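Local coordinates for protein UDP-N-Acetylglucosamine 2-Epimerase (Thermus thermophilus, PDB 1V4V) that probably interconverts UDP-N-acetylglucosamine and UDP-N-acetylmannosamine by epimerising the sugar at C2, as a homodimer of two-domain subunits, at residues Thr204-Glu209 and Val279-Gly284; Glu209-Leu214 and Asn240-Glu245; Leu231-Pro236 and Val254-Leu259; Leu271-Leu276 and Ala290-Pro295. All blocks are in the same frame, centred on the assembly; numbering follows the deposited sequence.

Contact 1 (Thr204-Glu209 and Val279-Gly284)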
loop_
_atom_site.group_PDB
_atom_site.type_symbol
_atom_site.label_atom_id
_atom_site.label_comp_id
_atom_site.label_asym_id
_atom_site.label_seq_id
_atom_site.Cartn_x
_atom_site.Cartn_y
_atom_site.Cartn_z
ATOM N N THR A 204 -6.263 28.484 29.027
ATOM C CA THR A 204 -5.092 28.149 28.221
ATOM C C THR A 204 -4.941 29.137 27.050
ATOM O O THR A 204 -5.863 29.329 26.248
ATOM C CB THR A 204 -5.193 26.696 27.678
ATOM O OG1 THR A 204 -4.383 25.832 28.482
ATOM C CG2 THR A 204 -4.761 26.607 26.222
HETATM N N MSE A 205 -3.793 29.807 26.978
HETATM C CA MSE A 205 -3.516 30.752 25.879
HETATM C C MSE A 205 -2.084 30.545 25.416
HETATM O O MSE A 205 -1.143 30.743 26.194
HETATM C CB MSE A 205 -3.691 32.186 26.411
HETATM C CG MSE A 205 -5.156 32.613 26.677
HETATM SE SE MSE A 205 -5.359 34.528 26.770
HETATM C CE MSE A 205 -4.564 34.765 28.471
ATOM N N HIS A 206 -1.902 30.135 24.166
ATOM C CA HIS A 206 -0.555 29.914 23.641
ATOM C C HIS A 206 -0.429 29.940 22.118
ATOM O O HIS A 206 0.629 29.599 21.588
ATOM C CB HIS A 206 0.022 28.586 24.142
ATOM C CG HIS A 206 -0.685 27.381 23.601
ATOM N ND1 HIS A 206 -0.101 26.515 22.701
ATOM C CD2 HIS A 206 -1.930 26.900 23.829
ATOM C CE1 HIS A 206 -0.955 25.552 22.401
ATOM N NE2 HIS A 206 -2.072 25.762 23.073
ATOM N N ARG A 207 -1.486 30.335 21.417
ATOM C CA ARG A 207 -1.425 30.416 19.965
ATOM C C ARG A 207 -0.415 31.514 19.653
ATOM O O ARG A 207 -0.592 32.662 20.057
ATOM C CB ARG A 207 -2.802 30.767 19.395
ATOM C CG ARG A 207 -2.888 30.655 17.881
ATOM C CD ARG A 207 -4.303 30.906 17.380
ATOM N NE ARG A 207 -4.402 30.718 15.934
ATOM C CZ ARG A 207 -4.187 29.564 15.309
ATOM N NH1 ARG A 207 -3.858 28.481 15.998
ATOM N NH2 ARG A 207 -4.300 29.493 13.988
ATOM N N ARG A 208 0.644 31.163 18.934
ATOM C CA ARG A 208 1.687 32.126 18.615
ATOM C C ARG A 208 1.197 33.445 18.027
ATOM O O ARG A 208 1.745 34.497 18.346
ATOM C CB ARG A 208 2.721 31.514 17.669
ATOM C CG ARG A 208 4.019 32.298 17.667
ATOM C CD ARG A 208 4.823 32.109 16.397
ATOM N NE ARG A 208 6.034 32.925 16.419
ATOM C CZ ARG A 208 6.047 34.239 16.631
ATOM N NH1 ARG A 208 4.912 34.895 16.840
ATOM N NH2 ARG A 208 7.197 34.900 16.640
ATOM N N GLU A 209 0.176 33.400 17.173
ATOM C CA GLU A 209 -0.335 34.628 16.568
ATOM C C GLU A 209 -0.998 35.552 17.586
ATOM O O GLU A 209 -1.061 36.764 17.381
ATOM C CB GLU A 209 -1.323 34.316 15.436
ATOM C CG GLU A 209 -2.628 33.673 15.870
ATOM C CD GLU A 209 -3.658 33.661 14.755
ATOM O OE1 GLU A 209 -4.082 34.754 14.325
ATOM O OE2 GLU A 209 -4.042 32.562 14.303
ATOM N N VAL A 279 -11.412 27.852 28.625
ATOM C CA VAL A 279 -11.159 29.050 27.832
ATOM C C VAL A 279 -9.835 28.759 27.133
ATOM O O VAL A 279 -8.839 28.458 27.791
ATOM C CB VAL A 279 -10.994 30.299 28.723
ATOM C CG1 VAL A 279 -10.653 31.520 27.861
ATOM C CG2 VAL A 279 -12.278 30.548 29.511
ATOM N N THR A 280 -9.808 28.833 25.806
ATOM C CA THR A 280 -8.565 28.535 25.101
ATOM C C THR A 280 -8.499 29.167 23.717
ATOM O O THR A 280 -9.469 29.757 23.246
ATOM C CB THR A 280 -8.402 27.009 24.934
ATOM O OG1 THR A 280 -7.124 26.718 24.357
ATOM C CG2 THR A 280 -9.499 26.450 24.009
ATOM N N ASP A 281 -7.339 29.052 23.077
ATOM C CA ASP A 281 -7.168 29.556 21.720
ATOM C C ASP A 281 -6.507 28.448 20.917
ATOM O O ASP A 281 -6.024 28.660 19.806
ATOM C CB ASP A 281 -6.315 30.834 21.691
ATOM C CG ASP A 281 -4.883 30.610 22.151
ATOM O OD1 ASP A 281 -4.099 31.579 22.087
ATOM O OD2 ASP A 281 -4.537 29.488 22.577
ATOM N N SER A 282 -6.513 27.254 21.499
ATOM C CA SER A 282 -5.921 26.069 20.886
ATOM C C SER A 282 -6.962 25.099 20.338
ATOM O O SER A 282 -7.886 24.707 21.043
ATOM C CB SER A 282 -5.055 25.335 21.911
ATOM O OG SER A 282 -4.779 24.009 21.486
ATOM N N GLY A 283 -6.801 24.706 19.078
ATOM C CA GLY A 283 -7.735 23.773 18.479
ATOM C C GLY A 283 -7.659 22.414 19.150
ATOM O O GLY A 283 -8.678 21.762 19.373
ATOM N N GLY A 284 -6.445 21.987 19.483
ATOM C CA GLY A 284 -6.267 20.699 20.130
ATOM C C GLY A 284 -6.963 20.619 21.479
ATOM O O GLY A 284 -7.645 19.638 21.786
HETATM O O HOH W 1 -1.779 32.770 22.674
#
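The carboxylate of Asp281 grips the backbone of 204-209 with both oxygens. Its OD2 accepts from His206 N at 3.1 Å in a nearly straight bond (171° at the hydrogen), on the syn side and not far from the carboxylate plane. The other oxygen, OD1, takes Arg207 N at 3.0 Å, also syn but farther out of plane, and a water that donates to both OD1 and Arg207 O adds a bridge. What aims the group is the first torsion of Asp281, which sets CG between its own backbone N and carbonyl carbon (chi1 64°). The imidazole of His206 is turned 62° from the carboxylate and leans on Ser282, with NE2 3.2 Å from Ser282 CB. Arg207 runs extended as far as NE, passing Asp281 O with its CD. Upstream, Thr204 N bonds to Val279 O at 2.9 Å, and the side chains of Thr204 and Thr280 lie side by side. Thr280 OG1 accepts from Ser282 N at 3.0 Å, closing an ST turn. The contact thus sits where parallel strands 200-203 and 275-280 end: Ser282 caps helix 283-291, Met205 packs on helix 214-227, and the His206 ring stacks on His238.

Contact 2 (Glu209-Leu214 and Asn240-Glu245)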
loop_
_atom_site.group_PDB
_atom_site.type_symbol
_atom_site.label_atom_id
_atom_site.label_comp_id
_atom_site.label_asym_id
_atom_site.label_seq_id
_atom_site.Cartn_x
_atom_site.Cartn_y
_atom_site.Cartn_z
ATOM N N GLU A 209 0.176 33.400 17.173
ATOM C CA GLU A 209 -0.335 34.628 16.568
ATOM C C GLU A 209 -0.998 35.552 17.586
ATOM O O GLU A 209 -1.061 36.764 17.381
ATOM C CB GLU A 209 -1.323 34.316 15.436
ATOM C CG GLU A 209 -2.628 33.673 15.870
ATOM C CD GLU A 209 -3.658 33.661 14.755
ATOM O OE1 GLU A 209 -4.082 34.754 14.325
ATOM O OE2 GLU A 209 -4.042 32.562 14.303
ATOM N N ASN A 210 -1.495 34.981 18.678
ATOM C CA ASN A 210 -2.137 35.771 19.726
ATOM C C ASN A 210 -1.097 36.353 20.689
ATOM O O ASN A 210 -1.428 37.170 21.544
ATOM C CB ASN A 210 -3.135 34.912 20.516
ATOM C CG ASN A 210 -4.510 34.840 19.860
ATOM O OD1 ASN A 210 -4.736 35.412 18.793
ATOM N ND2 ASN A 210 -5.437 34.135 20.506
ATOM N N TRP A 211 0.158 35.931 20.541
ATOM C CA TRP A 211 1.254 36.406 21.398
ATOM C C TRP A 211 1.142 37.865 21.826
ATOM O O TRP A 211 1.068 38.167 23.018
ATOM C CB TRP A 211 2.610 36.238 20.694
ATOM C CG TRP A 211 3.275 34.905 20.807
ATOM C CD1 TRP A 211 4.462 34.544 20.231
ATOM C CD2 TRP A 211 2.826 33.763 21.544
ATOM N NE1 TRP A 211 4.780 33.253 20.562
ATOM C CE2 TRP A 211 3.794 32.748 21.368
ATOM C CE3 TRP A 211 1.703 33.494 22.334
ATOM C CZ2 TRP A 211 3.672 31.487 21.953
ATOM C CZ3 TRP A 211 1.584 32.243 22.914
ATOM C CH2 TRP A 211 2.563 31.256 22.721
ATOM N N PRO A 212 1.136 38.792 20.853
ATOM C CA PRO A 212 1.046 40.230 21.116
ATOM C C PRO A 212 -0.269 40.730 21.700
ATOM O O PRO A 212 -0.373 41.897 22.074
ATOM C CB PRO A 212 1.342 40.842 19.749
ATOM C CG PRO A 212 0.718 39.858 18.822
ATOM C CD PRO A 212 1.167 38.537 19.399
ATOM N N LEU A 213 -1.265 39.851 21.772
ATOM C CA LEU A 213 -2.568 40.215 22.320
ATOM C C LEU A 213 -2.719 39.655 23.731
ATOM O O LEU A 213 -3.691 39.955 24.423
ATOM C CB LEU A 213 -3.694 39.633 21.459
ATOM C CG LEU A 213 -3.679 39.868 19.950
ATOM C CD1 LEU A 213 -4.941 39.233 19.354
ATOM C CD2 LEU A 213 -3.628 41.357 19.647
ATOM N N LEU A 214 -1.755 38.844 24.152
ATOM C CA LEU A 214 -1.819 38.209 25.466
ATOM C C LEU A 214 -2.035 39.143 26.642
ATOM O O LEU A 214 -2.808 38.827 27.538
ATOM C CB LEU A 214 -0.571 37.354 25.706
ATOM C CG LEU A 214 -0.522 36.034 24.931
ATOM C CD1 LEU A 214 0.745 35.278 25.308
ATOM C CD2 LEU A 214 -1.756 35.194 25.244
ATOM N N ASN A 240 7.341 29.652 27.357
ATOM C CA ASN A 240 7.846 30.733 26.517
ATOM C C ASN A 240 7.872 32.061 27.274
ATOM O O ASN A 240 6.831 32.566 27.700
ATOM C CB ASN A 240 6.975 30.883 25.269
ATOM C CG ASN A 240 6.731 29.564 24.568
ATOM O OD1 ASN A 240 6.078 28.671 25.110
ATOM N ND2 ASN A 240 7.261 29.432 23.356
ATOM N N PRO A 241 9.070 32.645 27.450
ATOM C CA PRO A 241 9.215 33.921 28.158
ATOM C C PRO A 241 8.307 35.019 27.598
ATOM O O PRO A 241 7.811 35.860 28.344
ATOM C CB PRO A 241 10.697 34.250 27.977
ATOM C CG PRO A 241 11.330 32.889 27.942
ATOM C CD PRO A 241 10.387 32.120 27.042
ATOM N N VAL A 242 8.101 35.008 26.283
ATOM C CA VAL A 242 7.253 36.004 25.629
ATOM C C VAL A 242 5.839 35.959 26.206
ATOM O O VAL A 242 5.202 36.996 26.425
ATOM C CB VAL A 242 7.165 35.755 24.107
ATOM C CG1 VAL A 242 6.368 36.866 23.445
ATOM C CG2 VAL A 242 8.560 35.663 23.512
ATOM N N VAL A 243 5.358 34.744 26.447
ATOM C CA VAL A 243 4.028 34.530 27.005
ATOM C C VAL A 243 3.966 34.993 28.457
ATOM O O VAL A 243 3.040 35.696 28.858
ATOM C CB VAL A 243 3.649 33.036 26.962
ATOM C CG1 VAL A 243 2.311 32.806 27.660
ATOM C CG2 VAL A 243 3.590 32.559 25.521
ATOM N N ARG A 244 4.963 34.597 29.243
ATOM C CA ARG A 244 4.994 34.956 30.651
ATOM C C ARG A 244 5.188 36.438 30.905
ATOM O O ARG A 244 4.613 36.990 31.835
ATOM C CB ARG A 244 6.066 34.130 31.363
ATOM C CG ARG A 244 5.823 32.641 31.177
ATOM C CD ARG A 244 6.366 31.812 32.304
ATOM N NE ARG A 244 5.757 30.487 32.307
ATOM C CZ ARG A 244 5.876 29.615 33.301
ATOM N NH1 ARG A 244 6.590 29.931 34.374
ATOM N NH2 ARG A 244 5.274 28.437 33.227
ATOM N N GLU A 245 5.988 37.100 30.076
ATOM C CA GLU A 245 6.193 38.531 30.262
ATOM C C GLU A 245 4.879 39.272 30.069
ATOM O O GLU A 245 4.657 40.335 30.649
ATOM C CB GLU A 245 7.226 39.059 29.268
ATOM C CG GLU A 245 8.653 38.923 29.758
ATOM C CD GLU A 245 9.652 39.399 28.734
ATOM O OE1 GLU A 245 9.827 38.700 27.711
ATOM O OE2 GLU A 245 10.249 40.476 28.950
#
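Trp211 and Leu214 meet the first turn of helix 241-251 through apolar contacts, with no hydrogen bond between the two segments. Asn240, at the N-cap position, comes first: its ND2 stands 4.4 Å from Trp211 CZ2, a marginal approach oblique to the ring, while its backbone O receives Arg244 N within the helix. Val242 follows and offers CG1 to the indole CD1 at 4.4 Å, again obliquely. Val243 carries the contact with its two methyls divided between two partners. CG2 sits over one face of the indole, 3.5 Å from the centroid of the six-membered ring and 24° off its normal, a CH-pi contact displaced toward CH2 and CZ3. CG1, anti to the backbone N (chi1 175°), is directed instead to Leu214 CD1 at 3.8 Å. With an alanine at Trp211, the CG2 methyl of Val243 would probably lose the aromatic face it rests on, and a gap would open beside the helix start. Arg244 turns away to a salt bridge with Asp261. Such packing joins the loop after strand 200-203 to the start of the helix after strand 232-236, at the C-terminal ends of neighbouring parallel strands in the Rossmann-like domain of a GT-B fold.

Contact 3 (Leu231-Pro236 and Val254-Leu259)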
loop_
_atom_site.group_PDB
_atom_site.type_symbol
_atom_site.label_atom_id
_atom_site.label_comp_id
_atom_site.label_asym_id
_atom_site.label_seq_id
_atom_site.Cartn_x
_atom_site.Cartn_y
_atom_site.Cartn_z
ATOM N N LEU A 231 -15.388 31.476 41.738
ATOM C CA LEU A 231 -14.793 30.531 40.802
ATOM C C LEU A 231 -13.284 30.668 40.844
ATOM O O LEU A 231 -12.760 31.750 41.085
ATOM C CB LEU A 231 -15.252 30.820 39.366
ATOM C CG LEU A 231 -16.748 30.837 39.080
ATOM C CD1 LEU A 231 -16.967 31.054 37.580
ATOM C CD2 LEU A 231 -17.367 29.534 39.522
ATOM N N THR A 232 -12.582 29.569 40.602
ATOM C CA THR A 232 -11.130 29.616 40.573
ATOM C C THR A 232 -10.682 29.343 39.148
ATOM O O THR A 232 -11.027 28.319 38.571
ATOM C CB THR A 232 -10.512 28.581 41.501
ATOM O OG1 THR A 232 -10.877 28.890 42.853
ATOM C CG2 THR A 232 -8.986 28.591 41.364
ATOM N N PHE A 233 -9.923 30.278 38.586
ATOM C CA PHE A 233 -9.426 30.160 37.218
ATOM C C PHE A 233 -8.024 29.572 37.236
ATOM O O PHE A 233 -7.092 30.186 37.753
ATOM C CB PHE A 233 -9.444 31.541 36.546
ATOM C CG PHE A 233 -10.830 32.128 36.421
ATOM C CD1 PHE A 233 -11.484 32.647 37.537
ATOM C CD2 PHE A 233 -11.510 32.087 35.203
ATOM C CE1 PHE A 233 -12.795 33.115 37.452
ATOM C CE2 PHE A 233 -12.822 32.549 35.098
ATOM C CZ PHE A 233 -13.473 33.066 36.228
ATOM N N VAL A 234 -7.891 28.374 36.674
ATOM C CA VAL A 234 -6.613 27.669 36.644
ATOM C C VAL A 234 -5.993 27.760 35.263
ATOM O O VAL A 234 -6.562 27.289 34.275
ATOM C CB VAL A 234 -6.798 26.203 37.053
ATOM C CG1 VAL A 234 -5.440 25.516 37.157
ATOM C CG2 VAL A 234 -7.533 26.140 38.390
ATOM N N TYR A 235 -4.802 28.349 35.220
ATOM C CA TYR A 235 -4.092 28.601 33.981
ATOM C C TYR A 235 -2.660 28.053 33.919
ATOM O O TYR A 235 -1.743 28.647 34.482
ATOM C CB TYR A 235 -4.092 30.122 33.771
ATOM C CG TYR A 235 -3.433 30.677 32.522
ATOM C CD1 TYR A 235 -2.991 29.851 31.492
ATOM C CD2 TYR A 235 -3.290 32.059 32.365
ATOM C CE1 TYR A 235 -2.422 30.389 30.330
ATOM C CE2 TYR A 235 -2.725 32.604 31.214
ATOM C CZ TYR A 235 -2.297 31.769 30.203
ATOM O OH TYR A 235 -1.764 32.317 29.063
ATOM N N PRO A 236 -2.461 26.904 33.252
ATOM C CA PRO A 236 -1.113 26.333 33.133
ATOM C C PRO A 236 -0.456 27.159 32.027
ATOM O O PRO A 236 -0.761 26.977 30.850
ATOM C CB PRO A 236 -1.377 24.893 32.688
ATOM C CG PRO A 236 -2.788 24.623 33.169
ATOM C CD PRO A 236 -3.478 25.921 32.846
ATOM N N VAL A 254 -3.765 38.057 41.317
ATOM C CA VAL A 254 -5.220 38.049 41.201
ATOM C C VAL A 254 -5.653 36.901 42.102
ATOM O O VAL A 254 -5.291 35.750 41.874
ATOM C CB VAL A 254 -5.695 37.792 39.751
ATOM C CG1 VAL A 254 -7.211 37.636 39.729
ATOM C CG2 VAL A 254 -5.273 38.955 38.857
ATOM N N ARG A 255 -6.411 37.240 43.138
ATOM C CA ARG A 255 -6.873 36.297 44.151
ATOM C C ARG A 255 -7.355 34.923 43.689
ATOM O O ARG A 255 -6.922 33.904 44.232
ATOM C CB ARG A 255 -7.979 36.959 44.982
ATOM C CG ARG A 255 -8.100 36.444 46.403
ATOM C CD ARG A 255 -9.273 37.105 47.116
ATOM N NE ARG A 255 -9.340 38.547 46.873
ATOM C CZ ARG A 255 -8.483 39.445 47.351
ATOM N NH1 ARG A 255 -7.466 39.067 48.115
ATOM N NH2 ARG A 255 -8.642 40.730 47.063
ATOM N N ASN A 256 -8.251 34.887 42.704
ATOM C CA ASN A 256 -8.790 33.610 42.244
ATOM C C ASN A 256 -8.237 33.054 40.931
ATOM O O ASN A 256 -8.892 32.258 40.252
ATOM C CB ASN A 256 -10.324 33.670 42.199
ATOM C CG ASN A 256 -10.843 34.774 41.308
ATOM O OD1 ASN A 256 -10.163 35.776 41.078
ATOM N ND2 ASN A 256 -12.071 34.608 40.818
ATOM N N PHE A 257 -7.031 33.482 40.580
ATOM C CA PHE A 257 -6.360 32.951 39.407
ATOM C C PHE A 257 -5.181 32.138 39.945
ATOM O O PHE A 257 -4.456 32.589 40.844
ATOM C CB PHE A 257 -5.826 34.064 38.499
ATOM C CG PHE A 257 -6.397 34.035 37.103
ATOM C CD1 PHE A 257 -7.430 34.896 36.743
ATOM C CD2 PHE A 257 -5.912 33.135 36.155
ATOM C CE1 PHE A 257 -7.977 34.866 35.457
ATOM C CE2 PHE A 257 -6.450 33.095 34.865
ATOM C CZ PHE A 257 -7.484 33.962 34.518
ATOM N N VAL A 258 -5.008 30.935 39.418
ATOM C CA VAL A 258 -3.894 30.078 39.815
ATOM C C VAL A 258 -3.048 29.831 38.577
ATOM O O VAL A 258 -3.513 29.217 37.615
ATOM C CB VAL A 258 -4.374 28.712 40.356
ATOM C CG1 VAL A 258 -3.168 27.830 40.660
ATOM C CG2 VAL A 258 -5.211 28.909 41.614
ATOM N N LEU A 259 -1.811 30.318 38.590
ATOM C CA LEU A 259 -0.923 30.116 37.455
ATOM C C LEU A 259 -0.023 28.916 37.720
ATOM O O LEU A 259 0.648 28.841 38.749
ATOM C CB LEU A 259 -0.081 31.369 37.197
ATOM C CG LEU A 259 -0.844 32.691 37.061
ATOM C CD1 LEU A 259 0.117 33.777 36.589
ATOM C CD2 LEU A 259 -1.990 32.539 36.064
#
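Backbone hydrogen bonds pair Phe233 and Tyr235 with the 254-259 segment in parallel register. Phe233 N donates to Asn256 O at 2.8 Å, Val258 N to Phe233 O at 2.8 Å, and Tyr235 N to Val258 O at 2.9 Å, all three close to straight. Phe233 thus faces Phe257, Val234 faces Val258 and Tyr235 faces Leu259, while the strand axes diverge by 18°. CA-H...O contacts, such as Phe257 CA to Phe233 O, fill in between these bonds.

One side chain extends the pairing. Asn256 ND2 donates to Leu231 O at 3.0 Å, tilted somewhat out of the carbonyl plane, and also bonds to Ala225 O of helix 214-227, so a single amide nitrogen serves two carbonyls. The torsion chi1 of 58° turns the amide of Asn256 toward the neighbouring strand, where ND2 lies at the edge of the Phe233 ring, the two planes 84° apart.

The strands bracket helix 241-251 in a right-handed beta-alpha-beta crossover at one border of the six-stranded parallel sheet, with 257-260 outermost.

Aromatic and apolar contacts concentrate on the face bearing Phe233, Tyr235, Phe257 and Leu259. Phe233 CB stands over the centre of the Phe257 ring, 3.6 Å from its centroid and almost on the normal, a CH-pi contact. The two phenyl rings are nearly parallel but slid apart, with little overlap. Tyr235 CB meets the edge of Phe257 near CE2 and touches Leu259 CD2 at 3.9 Å; Leu251 of helix 241-251 packs on both Tyr235 and Phe257. On the other face, the CG2 methyls of Thr232 and Val258 meet at 3.8 Å.

Contact 4 (Leu271-Leu276 and Ala290-Pro295)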
loop_
_atom_site.group_PDB
_atom_site.type_symbol
_atom_site.label_atom_id
_atom_site.label_comp_id
_atom_site.label_asym_id
_atom_site.label_seq_id
_atom_site.Cartn_x
_atom_site.Cartn_y
_atom_site.Cartn_z
ATOM N N LEU A 271 -8.031 18.071 35.154
ATOM C CA LEU A 271 -8.383 19.451 35.474
ATOM C C LEU A 271 -9.570 19.904 34.629
ATOM O O LEU A 271 -10.532 20.474 35.141
ATOM C CB LEU A 271 -7.193 20.371 35.214
ATOM C CG LEU A 271 -7.429 21.873 35.399
ATOM C CD1 LEU A 271 -7.857 22.171 36.837
ATOM C CD2 LEU A 271 -6.153 22.615 35.059
HETATM N N MSE A 272 -9.499 19.659 33.325
HETATM C CA MSE A 272 -10.591 20.050 32.444
HETATM C C MSE A 272 -11.895 19.372 32.841
HETATM O O MSE A 272 -12.943 20.016 32.904
HETATM C CB MSE A 272 -10.260 19.709 30.986
HETATM C CG MSE A 272 -9.156 20.548 30.374
HETATM SE SE MSE A 272 -9.029 20.225 28.458
HETATM C CE MSE A 272 -8.115 18.532 28.522
ATOM N N ARG A 273 -11.834 18.071 33.108
ATOM C CA ARG A 273 -13.027 17.329 33.489
ATOM C C ARG A 273 -13.671 17.912 34.748
ATOM O O ARG A 273 -14.893 17.889 34.898
ATOM C CB ARG A 273 -12.686 15.853 33.715
ATOM C CG ARG A 273 -13.910 14.975 33.921
ATOM C CD ARG A 273 -13.531 13.515 34.124
ATOM N NE ARG A 273 -12.823 13.307 35.382
ATOM C CZ ARG A 273 -12.493 12.115 35.868
ATOM N NH1 ARG A 273 -12.806 11.014 35.196
ATOM N NH2 ARG A 273 -11.861 12.023 37.029
ATOM N N ALA A 274 -12.849 18.446 35.645
ATOM C CA ALA A 274 -13.358 19.032 36.888
ATOM C C ALA A 274 -13.773 20.494 36.728
ATOM O O ALA A 274 -14.185 21.134 37.695
ATOM C CB ALA A 274 -12.298 18.922 37.982
ATOM N N SER A 275 -13.674 21.020 35.511
ATOM C CA SER A 275 -14.006 22.419 35.264
ATOM C C SER A 275 -15.388 22.638 34.655
ATOM O O SER A 275 -15.932 21.761 33.982
ATOM C CB SER A 275 -12.950 23.051 34.353
ATOM O OG SER A 275 -11.662 22.985 34.948
ATOM N N LEU A 276 -15.935 23.827 34.895
ATOM C CA LEU A 276 -17.250 24.212 34.388
ATOM C C LEU A 276 -17.119 24.716 32.961
ATOM O O LEU A 276 -18.084 24.723 32.195
ATOM C CB LEU A 276 -17.828 25.371 35.216
ATOM C CG LEU A 276 -18.108 25.250 36.714
ATOM C CD1 LEU A 276 -18.574 26.603 37.246
ATOM C CD2 LEU A 276 -19.165 24.196 36.966
ATOM N N ALA A 290 -14.178 18.992 24.338
ATOM C CA ALA A 290 -15.361 18.349 23.774
ATOM C C ALA A 290 -15.436 16.857 24.095
ATOM O O ALA A 290 -16.524 16.305 24.276
ATOM C CB ALA A 290 -15.397 18.568 22.260
ATOM N N ALA A 291 -14.285 16.197 24.174
ATOM C CA ALA A 291 -14.267 14.768 24.483
ATOM C C ALA A 291 -14.799 14.545 25.897
ATOM O O ALA A 291 -15.489 13.564 26.174
ATOM C CB ALA A 291 -12.840 14.224 24.365
ATOM N N LEU A 292 -14.490 15.485 26.783
ATOM C CA LEU A 292 -14.910 15.408 28.177
ATOM C C LEU A 292 -16.283 16.030 28.421
ATOM O O LEU A 292 -16.788 16.010 29.541
ATOM C CB LEU A 292 -13.864 16.099 29.056
ATOM C CG LEU A 292 -12.455 15.498 29.006
ATOM C CD1 LEU A 292 -11.434 16.475 29.577
ATOM C CD2 LEU A 292 -12.450 14.186 29.782
ATOM N N GLY A 293 -16.888 16.581 27.376
ATOM C CA GLY A 293 -18.191 17.200 27.536
ATOM C C GLY A 293 -18.083 18.495 28.322
ATOM O O GLY A 293 -19.002 18.879 29.051
ATOM N N VAL A 294 -16.946 19.166 28.186
ATOM C CA VAL A 294 -16.721 20.432 28.882
ATOM C C VAL A 294 -16.924 21.583 27.901
ATOM O O VAL A 294 -16.327 21.598 26.821
ATOM C CB VAL A 294 -15.288 20.500 29.453
ATOM C CG1 VAL A 294 -15.045 21.847 30.122
ATOM C CG2 VAL A 294 -15.083 19.377 30.459
ATOM N N PRO A 295 -17.780 22.558 28.256
ATOM C CA PRO A 295 -18.038 23.706 27.379
ATOM C C PRO A 295 -16.732 24.420 27.077
ATOM O O PRO A 295 -15.876 24.543 27.955
ATOM C CB PRO A 295 -18.971 24.586 28.218
ATOM C CG PRO A 295 -19.675 23.599 29.111
ATOM C CD PRO A 295 -18.545 22.672 29.510
#
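Met272, a selenomethionine, and Leu292 cross at about a right angle, the CD1 methyl of Leu292 lying 3.7 Å from Met272 CB. The bend at chi3 of Met272 (-77°) brings its CE back to the same methyl, at 4.0 Å, so CD1 is touched at both the root and the end of that chain. The other branch of Leu292, CD2, lies alongside Arg273 CB at 4.3 Å, and Val182 and Ala186 of helix 177-188 also pack on this leucine. Val294 points both its methyls at main-chain oxygens. CG2 presses on Met272 O at 3.3 Å, while CG1, anti to the backbone N (chi1 177°), lies 3.9 Å from Met272 O and 4.0 Å from Ser275 O. Replacing Val294 with a glycine would probably open a gap under the end of helix 265-273, since both methyls would go. Farther on, the ring of Pro295 sets CD 3.4 Å from Leu276 O, an oxygen that accepts a hydrogen bond from Arg342. Gly293, at positive phi, ends helix 283-291 in a Schellman motif just before Val294. Ser275 OG donates to Leu271 O and also bonds Thr202 OG1. No hydrogen bond spans the segments: the join rests on van der Waals contact, partly between aliphatic side chains, partly carbon against carbonyl oxygens.

From the N-terminal side, the chain leaves strand 200-203 into 204-209, whose partner comes some 70 residues later, so contact 1 closes the longest loop, joining the ends of strands 200-203 and 275-280. Contacts 2 and 3 both fall within that loop and cross each other: 231-236 lies between the segments of contact 2, and 240-245 between those of contact 3. Contact 2 ties the loop after strand 200-203 to helix 241-251; contact 3 pairs strands 232-236 and 257-260. Contact 4 opens after contact 3 has closed, crosses contact 1, and joins the ends of helices 265-273 and 283-291. Contacts 1 and 2 share Glu209; contacts 3 and 4 touch through Val234 and Leu271.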